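Local coordinates for ribonuclease H (Uncultured organism, PDB 4IBN), which probably cleaves the RNA strand of RNA-DNA hybrids endonucleolytically with the help of magnesium, leaving 5'-phosphomonoester ends, at residues G151-E156 with S178-W183. Sequence-based numbering, arbitrary orientation.
Sequences GHAQNE and SGYEEW
Tyr180 and Trp183 carry CG trans to the backbone N (chi1 175° and 173°); they stand three residues, nearly one turn, apart, so both project from the same side of the short helix 180-184 toward the first turn of helix 153-168. Tyr180 arrives with its far end, OH lying 3.7 Å from Ala153 CB, while Ala153 O sits at the edge of the phenol ring, near its plane. Trp183 meets the same residue from its carbonyl side and goes on to the backbone of Glu156, using the outer corner of its benzo ring: CH2 is 3.6 Å from Ala153 O, and CZ2 comes within 4.0 Å of Glu156 C, approaching obliquely. No hydrogen bond crosses here; long, flat and largely apolar, the two side chains suit a buried contact and bridge the distance between the helices, and a small alanine lets them come close to the backbone. Glu156 adds its CB, 4.1 Å from Trp183 CH2, but the rest of its chain bends away to receive Gly151 N on the anti lone pair of OE2 (2.8 Å). Helix 153-168 belongs to the RNase H fold, built round a mixed beta-sheet, and helix 180-184 follows the outermost strand 176-177 of that sheet. Both helix starts are held by side chains: His152, the N-cap residue, accepts Asn155 N through ND1 at 3.2 Å, and Ser178 OG takes Tyr180 N at 3.0 Å in an ST turn. Trp183 also meets Tyr157 edge-to-face and His160 with ring planes at about 35°. Losing the indole to an alanine here would probably open a gap beside Ala153 O and the Glu156 backbone, and deprive both rings of their partner. Tyr157 likewise meets Tyr180 edge-to-face.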
loop_
_atom_site.group_PDB
_atom_site.type_symbol
_atom_site.label_atom_id
_atom_site.label_comp_id
_atom_site.label_asym_id
_atom_site.label_seq_id
_atom_site.Cartn_x
_atom_site.Cartn_y
_atom_site.Cartn_z
ATOM N N GLY A 151 -15.573 5.650 -5.943
ATOM C CA GLY A 151 -15.587 5.500 -7.371
ATOM C C GLY A 151 -14.249 5.476 -8.053
ATOM O O GLY A 151 -14.214 5.467 -9.210
ATOM N N HIS A 152 -13.168 5.411 -7.306
ATOM C CA HIS A 152 -11.848 5.286 -7.909
ATOM C C HIS A 152 -11.673 3.804 -8.151
ATOM O O HIS A 152 -11.574 3.084 -7.242
ATOM C CB HIS A 152 -10.806 5.795 -6.924
ATOM C CG HIS A 152 -9.406 5.829 -7.447
ATOM N ND1 HIS A 152 -8.708 4.705 -7.783
ATOM C CD2 HIS A 152 -8.550 6.862 -7.614
ATOM C CE1 HIS A 152 -7.502 5.046 -8.185
ATOM N NE2 HIS A 152 -7.373 6.347 -8.073
ATOM N N ALA A 153 -11.614 3.377 -9.408
ATOM C CA ALA A 153 -11.699 1.977 -9.703
ATOM C C ALA A 153 -10.608 1.129 -9.117
ATOM O O ALA A 153 -10.873 0.134 -8.562
ATOM C CB ALA A 153 -11.731 1.765 -11.185
ATOM N N GLN A 154 -9.378 1.550 -9.277
ATOM C CA GLN A 154 -8.307 0.770 -8.726
ATOM C C GLN A 154 -8.360 0.672 -7.207
ATOM O O GLN A 154 -7.995 -0.298 -6.655
ATOM C CB GLN A 154 -6.961 1.287 -9.206
ATOM C CG GLN A 154 -6.706 1.091 -10.663
ATOM C CD GLN A 154 -6.845 2.370 -11.440
ATOM O OE1 GLN A 154 -7.673 3.157 -11.166
ATOM N NE2 GLN A 154 -5.975 2.555 -12.385
ATOM N N ASN A 155 -8.748 1.752 -6.559
ATOM C CA ASN A 155 -8.895 1.745 -5.124
ATOM C C ASN A 155 -9.986 0.793 -4.690
ATOM O O ASN A 155 -9.817 0.105 -3.765
ATOM C CB ASN A 155 -9.178 3.118 -4.571
ATOM C CG ASN A 155 -9.622 3.083 -3.130
ATOM O OD1 ASN A 155 -8.808 3.036 -2.261
ATOM N ND2 ASN A 155 -10.906 3.103 -2.905
ATOM N N GLU A 156 -11.091 0.797 -5.394
ATOM C CA GLU A 156 -12.169 -0.105 -5.093
ATOM C C GLU A 156 -11.799 -1.542 -5.326
ATOM O O GLU A 156 -12.291 -2.368 -4.653
ATOM C CB GLU A 156 -13.514 0.300 -5.716
ATOM C CG GLU A 156 -13.935 1.718 -5.398
ATOM C CD GLU A 156 -15.415 1.910 -5.051
ATOM O OE1 GLU A 156 -16.066 0.938 -4.720
ATOM O OE2 GLU A 156 -15.945 3.014 -5.170
ATOM N N SER A 178 -3.064 -10.537 -11.807
ATOM C CA SER A 178 -4.169 -9.786 -11.275
ATOM C C SER A 178 -5.550 -10.216 -11.682
ATOM O O SER A 178 -5.776 -10.604 -12.761
ATOM C CB SER A 178 -4.021 -8.300 -11.559
ATOM O OG SER A 178 -5.010 -7.555 -10.959
ATOM N N GLY A 179 -6.471 -10.018 -10.790
ATOM C CA GLY A 179 -7.861 -10.235 -11.082
ATOM C C GLY A 179 -8.594 -8.984 -11.533
ATOM O O GLY A 179 -9.761 -8.998 -11.704
ATOM N N TYR A 180 -7.870 -7.905 -11.730
ATOM C CA TYR A 180 -8.524 -6.646 -11.951
ATOM C C TYR A 180 -9.443 -6.675 -13.160
ATOM O O TYR A 180 -10.507 -6.206 -13.120
ATOM C CB TYR A 180 -7.522 -5.483 -12.167
ATOM C CG TYR A 180 -8.261 -4.212 -12.516
ATOM C CD1 TYR A 180 -8.800 -3.431 -11.540
ATOM C CD2 TYR A 180 -8.477 -3.838 -13.801
ATOM C CE1 TYR A 180 -9.518 -2.344 -11.821
ATOM C CE2 TYR A 180 -9.186 -2.743 -14.091
ATOM C CZ TYR A 180 -9.707 -1.998 -13.100
ATOM O OH TYR A 180 -10.444 -0.938 -13.351
ATOM N N GLU A 181 -8.984 -7.231 -14.248
ATOM C CA GLU A 181 -9.764 -7.154 -15.450
ATOM C C GLU A 181 -11.074 -7.907 -15.354
ATOM O O GLU A 181 -12.038 -7.497 -15.868
ATOM C CB GLU A 181 -8.924 -7.604 -16.631
ATOM C CG GLU A 181 -7.892 -6.552 -17.020
ATOM C CD GLU A 181 -6.612 -6.581 -16.165
ATOM O OE1 GLU A 181 -6.461 -7.463 -15.320
ATOM O OE2 GLU A 181 -5.750 -5.733 -16.394
ATOM N N GLU A 182 -11.041 -9.053 -14.739
ATOM C CA GLU A 182 -12.246 -9.816 -14.539
ATOM C C GLU A 182 -13.199 -9.082 -13.586
ATOM O O GLU A 182 -14.350 -8.999 -13.819
ATOM C CB GLU A 182 -11.921 -11.232 -14.080
ATOM C CG GLU A 182 -11.133 -12.078 -15.086
ATOM C CD GLU A 182 -11.958 -12.601 -16.298
ATOM O OE1 GLU A 182 -13.174 -12.383 -16.422
ATOM O OE2 GLU A 182 -11.377 -13.267 -17.156
ATOM N N TRP A 183 -12.668 -8.505 -12.529
ATOM C CA TRP A 183 -13.481 -7.754 -11.595
ATOM C C TRP A 183 -14.159 -6.559 -12.295
ATOM O O TRP A 183 -15.257 -6.223 -12.041
ATOM C CB TRP A 183 -12.611 -7.244 -10.419
ATOM C CG TRP A 183 -13.275 -6.315 -9.446
ATOM C CD1 TRP A 183 -13.966 -6.648 -8.352
ATOM C CD2 TRP A 183 -13.253 -4.899 -9.480
ATOM N NE1 TRP A 183 -14.416 -5.555 -7.716
ATOM C CE2 TRP A 183 -13.972 -4.453 -8.389
ATOM C CE3 TRP A 183 -12.672 -3.962 -10.318
ATOM C CZ2 TRP A 183 -14.137 -3.129 -8.137
ATOM C CZ3 TRP A 183 -12.861 -2.683 -10.075
ATOM C CH2 TRP A 183 -13.560 -2.257 -8.984
#